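Local coordinates for protein methylmalonate-semialdehyde dehydrogenase (PDB 4ZZ7) that catalyses the NAD-dependent oxidation of methylmalonate semialdehyde, probably with transfer of the resulting propionyl group to coenzyme A, as in related acylating aldehyde dehydrogenases, at residues S22-G34 with V358-T370. Sequence-based numbering, arbitrary orientation.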
ATOM      1  N   SER A  22     -46.105 -16.330  -6.873  1.00 35.20           N
ATOM      2  CA  SER A  22     -45.028 -17.308  -6.687  1.00 36.85           C
ATOM      3  C   SER A  22     -44.590 -18.007  -7.963  1.00 36.00           C
ATOM      4  O   SER A  22     -45.219 -17.892  -9.024  1.00 35.46           O
ATOM      5  CB  SER A  22     -45.422 -18.356  -5.639  1.00 37.92           C
ATOM      6  OG  SER A  22     -45.994 -19.493  -6.257  1.00 40.76           O
ATOM      7  N   GLN A  23     -43.508 -18.761  -7.825  1.00 35.24           N
ATOM      8  CA  GLN A  23     -42.849 -19.366  -8.964  1.00 34.79           C
ATOM      9  C   GLN A  23     -42.210 -20.712  -8.619  1.00 32.08           C
ATOM     10  O   GLN A  23     -41.746 -20.950  -7.508  1.00 29.35           O
ATOM     11  CB  GLN A  23     -41.808 -18.396  -9.509  1.00 35.91           C
ATOM     12  CG  GLN A  23     -41.208 -18.855 -10.820  1.00 39.07           C
ATOM     13  CD  GLN A  23     -40.283 -17.828 -11.414  1.00 40.80           C
ATOM     14  OE1 GLN A  23     -40.515 -16.628 -11.274  1.00 43.79           O
ATOM     15  NE2 GLN A  23     -39.235 -18.281 -12.086  1.00 40.40           N
ATOM     16  N   ASN A  24     -42.186 -21.595  -9.598  1.00 31.59           N
ATOM     17  CA  ASN A  24     -41.698 -22.933  -9.365  1.00 33.19           C
ATOM     18  C   ASN A  24     -40.207 -22.895  -9.330  1.00 31.26           C
ATOM     19  O   ASN A  24     -39.606 -22.253 -10.164  1.00 32.49           O
ATOM     20  CB  ASN A  24     -42.127 -23.899 -10.489  1.00 35.15           C
ATOM     21  CG  ASN A  24     -43.634 -24.010 -10.643  1.00 35.21           C
ATOM     22  OD1 ASN A  24     -44.394 -23.755  -9.708  1.00 35.75           O
ATOM     23  ND2 ASN A  24     -44.070 -24.382 -11.834  1.00 34.88           N
ATOM     24  N   VAL A  25     -39.612 -23.591  -8.378  1.00 30.75           N
ATOM     25  CA  VAL A  25     -38.218 -23.982  -8.503  1.00 31.70           C
ATOM     26  C   VAL A  25     -38.225 -25.477  -8.776  1.00 32.30           C
ATOM     27  O   VAL A  25     -38.984 -26.226  -8.155  1.00 32.56           O
ATOM     28  CB  VAL A  25     -37.353 -23.605  -7.266  1.00 33.38           C
ATOM     29  CG1 VAL A  25     -37.784 -22.240  -6.725  1.00 33.37           C
ATOM     30  CG2 VAL A  25     -37.375 -24.677  -6.161  1.00 34.14           C
ATOM     31  N   PHE A  26     -37.374 -25.896  -9.705  1.00 33.04           N
ATOM     32  CA  PHE A  26     -37.323 -27.272 -10.168  1.00 32.24           C
ATOM     33  C   PHE A  26     -36.189 -28.045  -9.508  1.00 31.11           C
ATOM     34  O   PHE A  26     -35.258 -27.463  -8.977  1.00 31.02           O
ATOM     35  CB  PHE A  26     -37.100 -27.277 -11.677  1.00 33.97           C
ATOM     36  CG  PHE A  26     -38.281 -26.811 -12.463  1.00 36.21           C
ATOM     37  CD1 PHE A  26     -38.541 -25.453 -12.619  1.00 36.95           C
ATOM     38  CD2 PHE A  26     -39.127 -27.732 -13.063  1.00 37.90           C
ATOM     39  CE1 PHE A  26     -39.634 -25.022 -13.352  1.00 39.17           C
ATOM     40  CE2 PHE A  26     -40.218 -27.310 -13.796  1.00 40.52           C
ATOM     41  CZ  PHE A  26     -40.478 -25.949 -13.940  1.00 40.58           C
ATOM     42  N   ASN A  27     -36.299 -29.365  -9.530  1.00 30.81           N
ATOM     43  CA  ASN A  27     -35.138 -30.233  -9.461  1.00 30.44           C
ATOM     44  C   ASN A  27     -34.747 -30.509 -10.929  1.00 29.77           C
ATOM     45  O   ASN A  27     -35.455 -31.237 -11.620  1.00 28.46           O
ATOM     46  CB  ASN A  27     -35.480 -31.528  -8.718  1.00 29.80           C
ATOM     47  CG  ASN A  27     -34.274 -32.439  -8.537  1.00 29.73           C
ATOM     48  OD1 ASN A  27     -33.278 -32.376  -9.279  1.00 28.64           O
ATOM     49  ND2 ASN A  27     -34.362 -33.302  -7.551  1.00 30.45           N
ATOM     50  N   PRO A  28     -33.643 -29.919 -11.414  1.00 30.34           N
ATOM     51  CA  PRO A  28     -33.308 -30.041 -12.847  1.00 31.33           C
ATOM     52  C   PRO A  28     -32.819 -31.417 -13.302  1.00 33.54           C
ATOM     53  O   PRO A  28     -32.768 -31.657 -14.519  1.00 34.45           O
ATOM     54  CB  PRO A  28     -32.214 -28.993 -13.047  1.00 31.10           C
ATOM     55  CG  PRO A  28     -31.578 -28.864 -11.704  1.00 31.37           C
ATOM     56  CD  PRO A  28     -32.671 -29.078 -10.694  1.00 30.68           C
ATOM     57  N   ALA A  29     -32.456 -32.291 -12.349  1.00 34.86           N
ATOM     58  CA  ALA A  29     -32.143 -33.716 -12.636  1.00 34.55           C
ATOM     59  C   ALA A  29     -33.378 -34.512 -13.076  1.00 34.89           C
ATOM     60  O   ALA A  29     -33.359 -35.154 -14.119  1.00 35.64           O
ATOM     61  CB  ALA A  29     -31.516 -34.387 -11.422  1.00 33.51           C
ATOM     62  N   THR A  30     -34.439 -34.455 -12.270  1.00 33.75           N
ATOM     63  CA  THR A  30     -35.697 -35.143 -12.551  1.00 32.76           C
ATOM     64  C   THR A  30     -36.620 -34.340 -13.477  1.00 34.16           C
ATOM     65  O   THR A  30     -37.398 -34.916 -14.241  1.00 37.24           O
ATOM     66  CB  THR A  30     -36.453 -35.419 -11.259  1.00 31.81           C
ATOM     67  OG1 THR A  30     -36.836 -34.182 -10.666  1.00 32.56           O
ATOM     68  CG2 THR A  30     -35.585 -36.181 -10.274  1.00 31.48           C
ATOM     69  N   GLY A  31     -36.531 -33.016 -13.418  1.00 33.52           N
ATOM     70  CA  GLY A  31     -37.423 -32.144 -14.188  1.00 34.40           C
ATOM     71  C   GLY A  31     -38.741 -31.833 -13.483  1.00 36.71           C
ATOM     72  O   GLY A  31     -39.638 -31.233 -14.081  1.00 35.96           O
ATOM     73  N   GLU A  32     -38.838 -32.202 -12.202  1.00 40.49           N
ATOM     74  CA  GLU A  32     -40.064 -32.058 -11.397  1.00 44.08           C
ATOM     75  C   GLU A  32     -40.028 -30.815 -10.490  1.00 41.08           C
ATOM     76  O   GLU A  32     -38.978 -30.418  -9.993  1.00 41.00           O
ATOM     77  CB  GLU A  32     -40.293 -33.327 -10.550  1.00 48.13           C
ATOM     78  CG  GLU A  32     -40.566 -34.585 -11.379  1.00 52.16           C
ATOM     79  CD  GLU A  32     -40.530 -35.878 -10.572  1.00 57.78           C
ATOM     80  OE1 GLU A  32     -40.542 -36.963 -11.196  1.00 61.52           O
ATOM     81  OE2 GLU A  32     -40.475 -35.833  -9.324  1.00 61.27           O
ATOM     82  N   ILE A  33     -41.192 -30.217 -10.273  1.00 38.66           N
ATOM     83  CA  ILE A  33     -41.316 -29.041  -9.419  1.00 35.66           C
ATOM     84  C   ILE A  33     -41.075 -29.431  -7.975  1.00 35.22           C
ATOM     85  O   ILE A  33     -41.860 -30.156  -7.381  1.00 37.34           O
ATOM     86  CB  ILE A  33     -42.717 -28.416  -9.528  1.00 34.82           C
ATOM     87  CG1 ILE A  33     -42.908 -27.789 -10.911  1.00 33.70           C
ATOM     88  CG2 ILE A  33     -42.936 -27.371  -8.440  1.00 34.85           C
ATOM     89  CD1 ILE A  33     -44.347 -27.448 -11.216  1.00 32.59           C
ATOM     90  N   GLY A  34     -39.995 -28.925  -7.410  1.00 35.52           N
ATOM     91  CA  GLY A  34     -39.652 -29.191  -6.019  1.00 36.58           C
ATOM     92  C   GLY A  34     -40.372 -28.273  -5.057  1.00 36.40           C
ATOM     93  O   GLY A  34     -41.103 -28.734  -4.193  1.00 38.60           O
ATOM     94  N   VAL A 358     -28.215 -40.566 -21.084  1.00 81.51           N
ATOM     95  CA  VAL A 358     -27.349 -41.249 -20.153  1.00 81.26           C
ATOM     96  C   VAL A 358     -28.169 -41.609 -18.911  1.00 76.30           C
ATOM     97  O   VAL A 358     -28.066 -42.734 -18.442  1.00 83.72           O
ATOM     98  CB  VAL A 358     -26.092 -40.408 -19.802  1.00 85.97           C
ATOM     99  CG1 VAL A 358     -25.427 -40.925 -18.528  1.00 84.16           C
ATOM    100  CG2 VAL A 358     -25.116 -40.373 -20.979  1.00 85.52           C
ATOM    101  N   PRO A 359     -28.960 -40.657 -18.356  1.00 66.87           N
ATOM    102  CA  PRO A 359     -29.913 -41.095 -17.334  1.00 61.77           C
ATOM    103  C   PRO A 359     -31.044 -41.790 -18.030  1.00 59.12           C
ATOM    104  O   PRO A 359     -31.402 -41.294 -19.098  1.00 64.40           O
ATOM    105  CB  PRO A 359     -30.413 -39.790 -16.737  1.00 64.64           C
ATOM    106  CG  PRO A 359     -29.424 -38.746 -17.135  1.00 64.04           C
ATOM    107  CD  PRO A 359     -28.920 -39.185 -18.458  1.00 64.38           C
ATOM    108  N   ASN A 360     -31.660 -42.872 -17.533  1.00 57.35           N
ATOM    109  CA  ASN A 360     -31.629 -43.481 -16.188  1.00 50.54           C
ATOM    110  C   ASN A 360     -32.554 -42.814 -15.223  1.00 51.45           C
ATOM    111  O   ASN A 360     -32.141 -42.272 -14.212  1.00 54.09           O
ATOM    112  CB  ASN A 360     -30.251 -43.664 -15.620  1.00 48.02           C
ATOM    113  CG  ASN A 360     -29.373 -44.420 -16.555  1.00 44.93           C
ATOM    114  OD1 ASN A 360     -29.858 -45.036 -17.468  1.00 43.45           O
ATOM    115  ND2 ASN A 360     -28.084 -44.365 -16.348  1.00 48.38           N
ATOM    116  N   HIS A 361     -33.837 -42.912 -15.549  1.00 52.65           N
ATOM    117  CA  HIS A 361     -34.909 -42.315 -14.767  1.00 53.80           C
ATOM    118  C   HIS A 361     -34.717 -40.837 -14.663  1.00 52.24           C
ATOM    119  O   HIS A 361     -35.026 -40.258 -13.616  1.00 55.87           O
ATOM    120  CB  HIS A 361     -34.972 -42.942 -13.381  1.00 56.67           C
ATOM    121  CG  HIS A 361     -34.582 -44.362 -13.404  1.00 58.42           C
ATOM    122  ND1 HIS A 361     -33.394 -44.808 -12.878  1.00 58.44           N
ATOM    123  CD2 HIS A 361     -35.146 -45.413 -14.037  1.00 60.90           C
ATOM    124  CE1 HIS A 361     -33.279 -46.099 -13.125  1.00 63.80           C
ATOM    125  NE2 HIS A 361     -34.330 -46.489 -13.825  1.00 64.77           N
ATOM    126  N   GLU A 362     -34.218 -40.223 -15.744  1.00 46.54           N
ATOM    127  CA  GLU A 362     -34.176 -38.777 -15.794  1.00 43.28           C
ATOM    128  C   GLU A 362     -34.381 -38.175 -17.199  1.00 42.19           C
ATOM    129  O   GLU A 362     -33.451 -38.145 -17.990  1.00 40.80           O
ATOM    130  CB  GLU A 362     -32.917 -38.249 -15.075  1.00 39.78           C
ATOM    131  CG  GLU A 362     -33.031 -38.062 -13.536  1.00 36.15           C
ATOM    132  CD  GLU A 362     -32.207 -39.030 -12.709  1.00 32.90           C
ATOM    133  OE1 GLU A 362     -32.400 -39.123 -11.491  1.00 29.65           O
ATOM    134  OE2 GLU A 362     -31.315 -39.671 -13.253  1.00 34.06           O
ATOM    135  N   ASN A 363     -35.634 -37.736 -17.469  1.00 43.05           N
ATOM    136  CA  ASN A 363     -35.997 -36.694 -18.474  1.00 39.80           C
ATOM    137  C   ASN A 363     -35.908 -35.274 -17.850  1.00 39.70           C
ATOM    138  O   ASN A 363     -36.819 -34.450 -17.975  1.00 37.23           O
ATOM    139  CB  ASN A 363     -37.423 -36.915 -19.020  1.00 39.08           C
ATOM    140  CG  ASN A 363     -38.523 -36.338 -18.106  1.00 37.75           C
ATOM    141  OD1 ASN A 363     -38.383 -36.284 -16.884  1.00 36.74           O
ATOM    142  ND2 ASN A 363     -39.612 -35.890 -18.709  1.00 36.94           N
ATOM    143  N   GLY A 364     -34.813 -35.009 -17.148  1.00 38.03           N
ATOM    144  CA  GLY A 364     -34.505 -33.674 -16.666  1.00 37.62           C
ATOM    145  C   GLY A 364     -33.631 -33.002 -17.697  1.00 36.78           C
ATOM    146  O   GLY A 364     -33.499 -33.510 -18.821  1.00 40.17           O
ATOM    147  N   PHE A 365     -32.999 -31.891 -17.319  1.00 34.29           N
ATOM    148  CA  PHE A 365     -32.414 -30.959 -18.314  1.00 32.53           C
ATOM    149  C   PHE A 365     -30.930 -31.268 -18.588  1.00 31.31           C
ATOM    150  O   PHE A 365     -30.048 -30.435 -18.399  1.00 31.04           O
ATOM    151  CB  PHE A 365     -32.670 -29.492 -17.917  1.00 32.15           C
ATOM    152  CG  PHE A 365     -33.984 -29.279 -17.207  1.00 31.38           C
ATOM    153  CD1 PHE A 365     -35.158 -29.801 -17.719  1.00 29.79           C
ATOM    154  CD2 PHE A 365     -34.037 -28.584 -16.014  1.00 30.85           C
ATOM    155  CE1 PHE A 365     -36.352 -29.636 -17.057  1.00 29.55           C
ATOM    156  CE2 PHE A 365     -35.240 -28.400 -15.362  1.00 30.97           C
ATOM    157  CZ  PHE A 365     -36.397 -28.934 -15.881  1.00 29.78           C
ATOM    158  N   PHE A 366     -30.694 -32.479 -19.086  1.00 29.50           N
ATOM    159  CA  PHE A 366     -29.362 -33.036 -19.244  1.00 28.38           C
ATOM    160  C   PHE A 366     -28.801 -32.840 -20.638  1.00 29.68           C
ATOM    161  O   PHE A 366     -29.461 -33.159 -21.626  1.00 31.63           O
ATOM    162  CB  PHE A 366     -29.375 -34.530 -18.901  1.00 26.97           C
ATOM    163  CG  PHE A 366     -29.353 -34.797 -17.425  1.00 25.01           C
ATOM    164  CD1 PHE A 366     -28.179 -34.632 -16.702  1.00 23.55           C
ATOM    165  CD2 PHE A 366     -30.505 -35.177 -16.749  1.00 24.55           C
ATOM    166  CE1 PHE A 366     -28.144 -34.840 -15.338  1.00 22.72           C
ATOM    167  CE2 PHE A 366     -30.476 -35.397 -15.379  1.00 23.77           C
ATOM    168  CZ  PHE A 366     -29.294 -35.220 -14.671  1.00 23.29           C
ATOM    169  N   VAL A 367     -27.577 -32.322 -20.700  1.00 30.52           N
ATOM    170  CA  VAL A 367     -26.811 -32.224 -21.948  1.00 30.73           C
ATOM    171  C   VAL A 367     -25.422 -32.815 -21.712  1.00 31.49           C
ATOM    172  O   VAL A 367     -24.750 -32.511 -20.722  1.00 30.00           O
ATOM    173  CB  VAL A 367     -26.646 -30.769 -22.438  1.00 31.07           C
ATOM    174  CG1 VAL A 367     -25.832 -30.722 -23.729  1.00 30.13           C
ATOM    175  CG2 VAL A 367     -28.007 -30.098 -22.638  1.00 32.27           C
ATOM    176  N   GLY A 368     -24.994 -33.663 -22.633  1.00 32.21           N
ATOM    177  CA  GLY A 368     -23.730 -34.348 -22.473  1.00 31.83           C
ATOM    178  C   GLY A 368     -22.611 -33.507 -23.016  1.00 31.31           C
ATOM    179  O   GLY A 368     -22.831 -32.606 -23.814  1.00 32.80           O
ATOM    180  N   GLY A 369     -21.398 -33.819 -22.604  1.00 30.42           N
ATOM    181  CA  GLY A 369     -20.228 -33.063 -23.041  1.00 30.48           C
ATOM    182  C   GLY A 369     -20.025 -33.204 -24.538  1.00 30.87           C
ATOM    183  O   GLY A 369     -19.870 -34.307 -25.032  1.00 30.80           O
ATOM    184  N   THR A 370     -20.042 -32.084 -25.255  1.00 31.64           N
ATOM    185  CA  THR A 370     -19.928 -32.084 -26.709  1.00 31.52           C
ATOM    186  C   THR A 370     -18.665 -31.360 -27.172  1.00 29.82           C
ATOM    187  O   THR A 370     -18.243 -30.400 -26.545  1.00 27.86           O
ATOM    188  CB  THR A 370     -21.179 -31.461 -27.389  1.00 32.04           C
ATOM    189  OG1 THR A 370     -20.957 -30.080 -27.660  1.00 35.92           O
ATOM    190  CG2 THR A 370     -22.400 -31.602 -26.541  1.00 30.72           C
TER
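The F365 ring lies against P28 and G31 in the turn of the 22-34 hairpin and buries more surface here than any other residue. Its CD2 packs on P28 CB at 3.5 Å, CZ reaches G31 CA at 3.8 Å, and CZ also meets F26 CD2, the two phenylalanine side chains crossing at about a right angle. F365 CG stands beside its own backbone N (chi1 -33°), which swings the ring toward the hairpin, with P28 O over one face. Further along, F366 sets CZ against A29 CB at 4.0 Å, while A29 O sits at the edge of that ring and also meets CB and CG of E362.

One hydrogen bond joins the backbones: F365 N to P28 O, 2.8 Å, with an N-H...O angle of 169°. Beside it, G364 CA makes CH...O contacts to both P28 O and A29 O, the latter at 3.2 Å; any side chain at G364 would collide with these carbonyls.

The hairpin tip is shaped from within. N27 OD1 accepts from A29 N in an Asx turn, T30 OG1 accepts from E32 N in an ST turn, and G31 and E32 facing N27 form a G1 bulge, where G31's positive phi calls for glycine. F365 also touches R329 and Q332 of helix 329-344. Replacing F365 by an alanine would probably leave a gap beside P28 CB and G31 CA.

Apolar rings, carbonyl oxygens and one nearly straight backbone bond thus join the turn between strands 22-27 and 32-38 to the loop leading from strand 348-351 to strand 370-373 of a separate sheet.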